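Local coordinates for putative lipoprotein (Bacteroides fragilis, PDB 3NQI) that is of unknown function but, as a putative lipoprotein grouped with lipid-binding proteins, is probably attached to the bacterial cell envelope, at residues 101-115 against 123-135. Numbering follows the deposited sequence.
Sequences PVGSLSFVSGYSTVA and TIVLPVLYRVKNV
The carbonyl oxygen of L129 accepts two backbone bonds, from G103 N at 2.7 Å and from S104 N at 3.2 Å, the latter longer but straighter. Two consecutive residues facing one define a classic beta bulge, and the return bond from L129 N to S104 O, 2.9 Å, makes S104 and L129 an antiparallel hydrogen-bonded pair. The loop ahead of the small hairpin (strands 107-109 and 112-114) pairs with strand 123-132 at this single bridge, while V102 bonds to Q220 and N222. R131 NH2 reaches P101 O at 3.2 Å; the oxygen lies nearly in the guanidinium plane, yet the nitrogen stands above the carbonyl plane, 62° out of it. A bend at chi3 (-80°) turns the arginine tip this way; its NE also bonds to N226 OD1 and NH2 to N222 O. One water joins P101 O to R131 N. V102 CG1 meets V128 CG1 at 3.9 Å, the side chains crossing at about a right angle, whereas L105 lies alongside V128, CD2 to CG1 4.1 Å. From the hairpin, V114 CG1 approaches P127 CG at 4.0 Å, and the F107 ring slants across the proline, bringing F107 CE2 to 3.4 Å from P127 CB.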
ATOM      1  N   PRO A 101       3.443 -14.456   7.066  1.00 21.00           N
ATOM      2  CA  PRO A 101       2.071 -14.158   6.852  1.00 20.26           C
ATOM      3  C   PRO A 101       1.695 -12.778   7.424  1.00 22.95           C
ATOM      4  O   PRO A 101       2.167 -12.415   8.525  1.00 19.83           O
ATOM      5  CB  PRO A 101       1.378 -15.234   7.674  1.00 22.55           C
ATOM      6  CG  PRO A 101       2.291 -15.433   8.861  1.00 25.35           C
ATOM      7  CD  PRO A 101       3.655 -15.163   8.360  1.00 22.24           C
ATOM      8  N   VAL A 102       0.789 -12.076   6.727  1.00 21.51           N
ATOM      9  CA  VAL A 102       0.140 -10.897   7.288  1.00 21.97           C
ATOM     10  C   VAL A 102      -0.925 -11.357   8.263  1.00 23.22           C
ATOM     11  O   VAL A 102      -1.346 -12.539   8.278  1.00 22.77           O
ATOM     12  CB  VAL A 102      -0.476  -9.962   6.174  1.00 21.43           C
ATOM     13  CG1 VAL A 102       0.611  -9.538   5.158  1.00 21.80           C
ATOM     14  CG2 VAL A 102      -1.623 -10.651   5.461  1.00 17.87           C
ATOM     15  N   GLY A 103      -1.357 -10.418   9.095  1.00 20.76           N
ATOM     16  CA  GLY A 103      -2.480 -10.628   9.961  1.00 19.92           C
ATOM     17  C   GLY A 103      -3.732 -10.483   9.138  1.00 22.86           C
ATOM     18  O   GLY A 103      -4.620 -11.314   9.224  1.00 25.55           O
ATOM     19  N   SER A 104      -3.822  -9.370   8.392  1.00 21.69           N
ATOM     20  CA  SER A 104      -4.929  -9.120   7.463  0.50 20.89           C
ATOM     21  C   SER A 104      -4.582  -7.917   6.603  1.00 20.78           C
ATOM     22  O   SER A 104      -3.616  -7.207   6.875  1.00 19.86           O
ATOM     23  CB  SER A 104      -6.245  -8.877   8.192  0.50 24.08           C
ATOM     24  OG  SER A 104      -6.125  -7.844   9.147  0.50 26.47           O
ATOM     25  N   LEU A 105      -5.336  -7.725   5.517  1.00 19.17           N
ATOM     26  CA  LEU A 105      -5.197  -6.521   4.688  1.00 18.74           C
ATOM     27  C   LEU A 105      -6.408  -5.640   4.993  1.00 20.58           C
ATOM     28  O   LEU A 105      -7.049  -5.066   4.119  1.00 21.68           O
ATOM     29  CB  LEU A 105      -5.137  -6.806   3.195  1.00 17.17           C
ATOM     30  CG  LEU A 105      -4.018  -7.723   2.760  1.00 19.67           C
ATOM     31  CD1 LEU A 105      -3.980  -7.840   1.186  1.00 17.80           C
ATOM     32  CD2 LEU A 105      -2.703  -7.197   3.344  1.00 14.96           C
ATOM     33  N   SER A 106      -6.657  -5.489   6.274  1.00 22.24           N
ATOM     34  CA  SER A 106      -7.724  -4.643   6.752  0.50 22.36           C
ATOM     35  C   SER A 106      -7.487  -4.214   8.204  1.00 26.05           C
ATOM     36  O   SER A 106      -6.886  -4.953   9.003  1.00 26.17           O
ATOM     37  CB  SER A 106      -9.052  -5.373   6.621  0.50 23.44           C
ATOM     38  OG  SER A 106     -10.107  -4.611   7.183  0.50 30.17           O
ATOM     39  N   PHE A 107      -7.940  -3.013   8.535  1.00 24.85           N
ATOM     40  CA  PHE A 107      -7.918  -2.518   9.924  1.00 27.51           C
ATOM     41  C   PHE A 107      -8.896  -1.369  10.012  1.00 28.94           C
ATOM     42  O   PHE A 107      -9.569  -1.047   9.017  1.00 24.28           O
ATOM     43  CB  PHE A 107      -6.516  -2.166  10.426  1.00 27.31           C
ATOM     44  CG  PHE A 107      -5.727  -1.193   9.547  1.00 27.81           C
ATOM     45  CD1 PHE A 107      -6.017   0.174   9.529  1.00 30.84           C
ATOM     46  CD2 PHE A 107      -4.681  -1.642   8.786  1.00 26.03           C
ATOM     47  CE1 PHE A 107      -5.305   1.067   8.758  1.00 31.66           C
ATOM     48  CE2 PHE A 107      -3.908  -0.750   8.023  1.00 25.55           C
ATOM     49  CZ  PHE A 107      -4.212   0.600   7.983  1.00 19.95           C
ATOM     50  N   VAL A 108      -8.997  -0.773  11.188  1.00 31.34           N
ATOM     51  CA  VAL A 108      -9.917   0.327  11.390  1.00 33.48           C
ATOM     52  C   VAL A 108      -9.255   1.636  10.994  1.00 30.34           C
ATOM     53  O   VAL A 108      -8.131   1.941  11.390  1.00 31.66           O
ATOM     54  CB  VAL A 108     -10.468   0.345  12.838  1.00 38.02           C
ATOM     55  CG1 VAL A 108     -11.325   1.620  13.103  1.00 36.86           C
ATOM     56  CG2 VAL A 108     -11.274  -0.924  13.088  1.00 35.30           C
ATOM     57  N   SER A 109      -9.951   2.384  10.154  1.00 31.00           N
ATOM     58  CA  SER A 109      -9.559   3.739   9.792  1.00 31.78           C
ATOM     59  C   SER A 109     -10.768   4.621   9.868  1.00 33.56           C
ATOM     60  O   SER A 109     -11.788   4.316   9.258  1.00 31.54           O
ATOM     61  CB  SER A 109      -8.983   3.764   8.391  1.00 36.23           C
ATOM     62  OG  SER A 109      -8.444   5.035   8.107  1.00 39.72           O
ATOM     63  N   GLY A 110     -10.672   5.722  10.602  1.00 34.07           N
ATOM     64  CA  GLY A 110     -11.869   6.562  10.835  1.00 34.95           C
ATOM     65  C   GLY A 110     -12.928   5.805  11.640  1.00 37.27           C
ATOM     66  O   GLY A 110     -12.612   5.178  12.646  1.00 39.77           O
ATOM     67  N   TYR A 111     -14.171   5.850  11.180  1.00 38.15           N
ATOM     68  CA  TYR A 111     -15.273   5.167  11.803  1.00 38.83           C
ATOM     69  C   TYR A 111     -15.602   3.798  11.249  1.00 38.31           C
ATOM     70  O   TYR A 111     -16.651   3.262  11.543  1.00 39.84           O
ATOM     71  CB  TYR A 111     -16.503   6.037  11.664  1.00 41.18           C
ATOM     72  CG  TYR A 111     -16.382   7.379  12.334  1.00 38.09           C
ATOM     73  CD1 TYR A 111     -16.273   7.464  13.709  1.00 43.21           C
ATOM     74  CD2 TYR A 111     -16.397   8.567  11.599  1.00 40.94           C
ATOM     75  CE1 TYR A 111     -16.187   8.685  14.357  1.00 47.10           C
ATOM     76  CE2 TYR A 111     -16.349   9.830  12.256  1.00 43.96           C
ATOM     77  CZ  TYR A 111     -16.224   9.865  13.634  1.00 36.23           C
ATOM     78  OH  TYR A 111     -16.143  11.043  14.322  1.00 47.32           O
ATOM     79  N   SER A 112     -14.705   3.176  10.491  1.00 37.10           N
ATOM     80  CA  SER A 112     -15.036   1.914   9.840  0.50 35.42           C
ATOM     81  C   SER A 112     -13.763   1.137   9.563  1.00 33.99           C
ATOM     82  O   SER A 112     -12.666   1.640   9.792  1.00 36.28           O
ATOM     83  CB  SER A 112     -15.786   2.206   8.528  0.50 36.72           C
ATOM     84  OG  SER A 112     -16.462   1.065   8.034  0.50 35.51           O
ATOM     85  N   THR A 113     -13.929  -0.082   9.072  1.00 32.60           N
ATOM     86  CA  THR A 113     -12.816  -0.923   8.575  0.50 30.66           C
ATOM     87  C   THR A 113     -12.504  -0.540   7.141  1.00 28.60           C
ATOM     88  O   THR A 113     -13.384  -0.227   6.369  1.00 27.95           O
ATOM     89  CB  THR A 113     -13.184  -2.436   8.580  0.50 30.38           C
ATOM     90  OG1 THR A 113     -12.000  -3.224   8.417  0.50 36.14           O
ATOM     91  CG2 THR A 113     -14.150  -2.773   7.456  0.50 37.19           C
ATOM     92  N   VAL A 114     -11.248  -0.609   6.749  1.00 25.45           N
ATOM     93  CA  VAL A 114     -10.886  -0.332   5.399  1.00 24.43           C
ATOM     94  C   VAL A 114     -10.126  -1.570   4.918  1.00 21.39           C
ATOM     95  O   VAL A 114      -9.562  -2.301   5.735  1.00 20.51           O
ATOM     96  CB  VAL A 114      -9.993   0.927   5.309  1.00 25.26           C
ATOM     97  CG1 VAL A 114      -8.747   0.766   6.194  1.00 20.31           C
ATOM     98  CG2 VAL A 114      -9.620   1.193   3.851  1.00 30.07           C
ATOM     99  N   ALA A 115     -10.243  -1.835   3.627  1.00 20.10           N
ATOM    100  CA  ALA A 115      -9.672  -3.008   2.931  1.00 22.18           C
ATOM    101  C   ALA A 115      -8.948  -2.518   1.676  1.00 18.15           C
ATOM    102  O   ALA A 115      -8.953  -1.294   1.398  1.00 19.16           O
ATOM    103  CB  ALA A 115     -10.810  -4.027   2.601  1.00 22.38           C
ATOM    104  N   THR A 123      -3.342   4.041  -9.134  1.00 18.28           N
ATOM    105  CA  THR A 123      -2.850   3.683  -7.804  1.00 19.68           C
ATOM    106  C   THR A 123      -3.866   2.918  -6.981  1.00 18.44           C
ATOM    107  O   THR A 123      -5.019   3.332  -6.835  1.00 17.14           O
ATOM    108  CB  THR A 123      -2.403   4.934  -6.968  1.00 22.03           C
ATOM    109  OG1 THR A 123      -1.444   5.682  -7.708  1.00 21.60           O
ATOM    110  CG2 THR A 123      -1.777   4.525  -5.566  1.00 17.85           C
ATOM    111  N   ILE A 124      -3.411   1.831  -6.376  1.00 18.67           N
ATOM    112  CA  ILE A 124      -4.234   1.165  -5.392  1.00 17.89           C
ATOM    113  C   ILE A 124      -3.469   1.094  -4.048  1.00 17.96           C
ATOM    114  O   ILE A 124      -2.245   1.258  -4.009  1.00 20.44           O
ATOM    115  CB  ILE A 124      -4.669  -0.243  -5.829  1.00 19.01           C
ATOM    116  CG1 ILE A 124      -3.442  -1.093  -6.074  1.00 16.13           C
ATOM    117  CG2 ILE A 124      -5.625  -0.178  -7.104  1.00 16.80           C
ATOM    118  CD1 ILE A 124      -3.747  -2.614  -6.284  1.00 21.80           C
ATOM    119  N   VAL A 125      -4.255   0.909  -2.980  1.00 19.99           N
ATOM    120  CA  VAL A 125      -3.747   0.978  -1.631  1.00 17.43           C
ATOM    121  C   VAL A 125      -4.108  -0.264  -0.823  1.00 19.09           C
ATOM    122  O   VAL A 125      -5.267  -0.667  -0.802  1.00 16.54           O
ATOM    123  CB  VAL A 125      -4.191   2.240  -0.905  1.00 16.77           C
ATOM    124  CG1 VAL A 125      -3.559   2.263   0.554  1.00 16.22           C
ATOM    125  CG2 VAL A 125      -3.716   3.483  -1.693  1.00 19.01           C
ATOM    126  N   LEU A 126      -3.085  -0.869  -0.203  1.00 13.31           N
ATOM    127  CA  LEU A 126      -3.297  -1.982   0.751  1.00 16.65           C
ATOM    128  C   LEU A 126      -3.152  -1.529   2.193  1.00 17.62           C
ATOM    129  O   LEU A 126      -2.120  -1.061   2.583  1.00 16.81           O
ATOM    130  CB  LEU A 126      -2.350  -3.148   0.451  1.00 18.37           C
ATOM    131  CG  LEU A 126      -2.673  -4.128  -0.682  1.00 23.11           C
ATOM    132  CD1 LEU A 126      -3.070  -3.455  -1.910  1.00 28.80           C
ATOM    133  CD2 LEU A 126      -1.408  -5.113  -0.863  1.00 18.71           C
ATOM    134  N   PRO A 127      -4.229  -1.637   3.015  1.00 16.39           N
ATOM    135  CA  PRO A 127      -3.995  -1.552   4.459  1.00 18.35           C
ATOM    136  C   PRO A 127      -3.358  -2.841   4.940  1.00 22.06           C
ATOM    137  O   PRO A 127      -3.905  -3.897   4.613  1.00 27.73           O
ATOM    138  CB  PRO A 127      -5.399  -1.413   5.033  1.00 16.97           C
ATOM    139  CG  PRO A 127      -6.326  -1.439   3.878  1.00 19.99           C
ATOM    140  CD  PRO A 127      -5.627  -2.019   2.726  1.00 20.04           C
ATOM    141  N   VAL A 128      -2.163  -2.831   5.566  1.00 19.73           N
ATOM    142  CA  VAL A 128      -1.591  -4.042   6.065  1.00 17.30           C
ATOM    143  C   VAL A 128      -1.589  -4.062   7.629  1.00 19.97           C
ATOM    144  O   VAL A 128      -1.164  -3.093   8.268  1.00 19.15           O
ATOM    145  CB  VAL A 128      -0.155  -4.310   5.493  1.00 19.57           C
ATOM    146  CG1 VAL A 128       0.182  -5.748   5.800  1.00 18.58           C
ATOM    147  CG2 VAL A 128      -0.145  -4.070   4.006  1.00 16.86           C
ATOM    148  N   LEU A 129      -2.149  -5.125   8.213  1.00 18.25           N
ATOM    149  CA  LEU A 129      -2.053  -5.445   9.669  1.00 18.68           C
ATOM    150  C   LEU A 129      -1.046  -6.608   9.777  1.00 22.46           C
ATOM    151  O   LEU A 129      -1.216  -7.685   9.192  1.00 21.02           O
ATOM    152  CB  LEU A 129      -3.417  -5.756  10.269  1.00 23.61           C
ATOM    153  CG  LEU A 129      -3.725  -5.673  11.779  1.00 29.37           C
ATOM    154  CD1 LEU A 129      -3.470  -4.289  12.343  1.00 29.89           C
ATOM    155  CD2 LEU A 129      -5.176  -6.066  12.006  1.00 27.17           C
ATOM    156  N   TYR A 130       0.053  -6.347  10.467  1.00 18.54           N
ATOM    157  CA  TYR A 130       1.130  -7.302  10.522  1.00 19.56           C
ATOM    158  C   TYR A 130       1.905  -7.284  11.850  1.00 20.35           C
ATOM    159  O   TYR A 130       1.623  -6.492  12.724  1.00 22.59           O
ATOM    160  CB  TYR A 130       2.021  -7.089   9.330  1.00 20.15           C
ATOM    161  CG  TYR A 130       2.759  -5.778   9.234  1.00 20.88           C
ATOM    162  CD1 TYR A 130       2.123  -4.614   8.852  1.00 18.47           C
ATOM    163  CD2 TYR A 130       4.127  -5.708   9.481  1.00 17.20           C
ATOM    164  CE1 TYR A 130       2.801  -3.369   8.795  1.00 20.36           C
ATOM    165  CE2 TYR A 130       4.825  -4.485   9.388  1.00 20.85           C
ATOM    166  CZ  TYR A 130       4.165  -3.333   9.024  1.00 23.75           C
ATOM    167  OH  TYR A 130       4.839  -2.165   8.935  1.00 26.27           O
ATOM    168  N   ARG A 131       2.868  -8.182  12.003  1.00 21.33           N
ATOM    169  CA  ARG A 131       3.551  -8.352  13.283  1.00 21.82           C
ATOM    170  C   ARG A 131       5.000  -7.944  13.174  1.00 21.16           C
ATOM    171  O   ARG A 131       5.692  -8.399  12.275  1.00 21.90           O
ATOM    172  CB  ARG A 131       3.477  -9.824  13.723  1.00 23.29           C
ATOM    173  CG  ARG A 131       2.086 -10.265  14.215  1.00 24.11           C
ATOM    174  CD  ARG A 131       1.929 -11.797  14.249  1.00 22.50           C
ATOM    175  NE  ARG A 131       1.647 -12.233  12.904  1.00 25.15           N
ATOM    176  CZ  ARG A 131       0.470 -12.648  12.449  1.00 21.67           C
ATOM    177  NH1 ARG A 131      -0.578 -12.800  13.261  1.00 23.33           N
ATOM    178  NH2 ARG A 131       0.371 -12.927  11.148  1.00 24.78           N
ATOM    179  N   VAL A 132       5.463  -7.102  14.094  1.00 23.00           N
ATOM    180  CA  VAL A 132       6.859  -6.704  14.152  1.00 22.36           C
ATOM    181  C   VAL A 132       7.560  -7.148  15.450  1.00 24.15           C
ATOM    182  O   VAL A 132       6.928  -7.600  16.422  1.00 23.98           O
ATOM    183  CB  VAL A 132       6.997  -5.172  13.937  1.00 21.88           C
ATOM    184  CG1 VAL A 132       6.425  -4.776  12.513  1.00 19.40           C
ATOM    185  CG2 VAL A 132       6.304  -4.365  15.032  1.00 22.15           C
ATOM    186  N   LYS A 133       8.889  -7.015  15.460  1.00 25.69           N
ATOM    187  CA  LYS A 133       9.672  -7.272  16.656  1.00 27.02           C
ATOM    188  C   LYS A 133       9.425  -6.143  17.652  1.00 27.67           C
ATOM    189  O   LYS A 133       9.276  -5.005  17.263  1.00 25.76           O
ATOM    190  CB  LYS A 133      11.141  -7.329  16.290  1.00 27.15           C
ATOM    191  CG  LYS A 133      12.098  -7.611  17.442  1.00 35.75           C
ATOM    192  CD  LYS A 133      13.530  -7.732  16.905  1.00 39.60           C
ATOM    193  CE  LYS A 133      14.512  -8.078  18.009  1.00 48.17           C
ATOM    194  NZ  LYS A 133      15.864  -8.142  17.438  1.00 52.68           N
ATOM    195  N   ASN A 134       9.388  -6.486  18.930  1.00 28.04           N
ATOM    196  CA  ASN A 134       9.202  -5.518  19.980  1.00 32.60           C
ATOM    197  C   ASN A 134      10.537  -4.806  20.249  1.00 35.17           C
ATOM    198  O   ASN A 134      11.391  -5.325  20.953  1.00 38.97           O
ATOM    199  CB  ASN A 134       8.654  -6.230  21.235  1.00 36.11           C
ATOM    200  CG  ASN A 134       8.381  -5.271  22.397  1.00 48.70           C
ATOM    201  OD1 ASN A 134       8.564  -4.049  22.290  1.00 56.56           O
ATOM    202  ND2 ASN A 134       7.944  -5.834  23.524  1.00 57.97           N
ATOM    203  N   VAL A 135      10.726  -3.652  19.644  1.00 33.49           N
ATOM    204  CA  VAL A 135      11.921  -2.863  19.856  1.00 37.22           C
ATOM    205  C   VAL A 135      11.458  -1.526  20.365  1.00 41.08           C
ATOM    206  O   VAL A 135      10.309  -1.152  20.150  1.00 41.73           O
ATOM    207  CB  VAL A 135      12.778  -2.708  18.581  1.00 38.13           C
ATOM    208  CG1 VAL A 135      13.444  -4.037  18.209  1.00 34.93           C
ATOM    209  CG2 VAL A 135      11.948  -2.140  17.432  1.00 34.70           C
TER
HETATM  210  O   HOH W   1       2.948 -10.332  10.153  1.00 20.86           O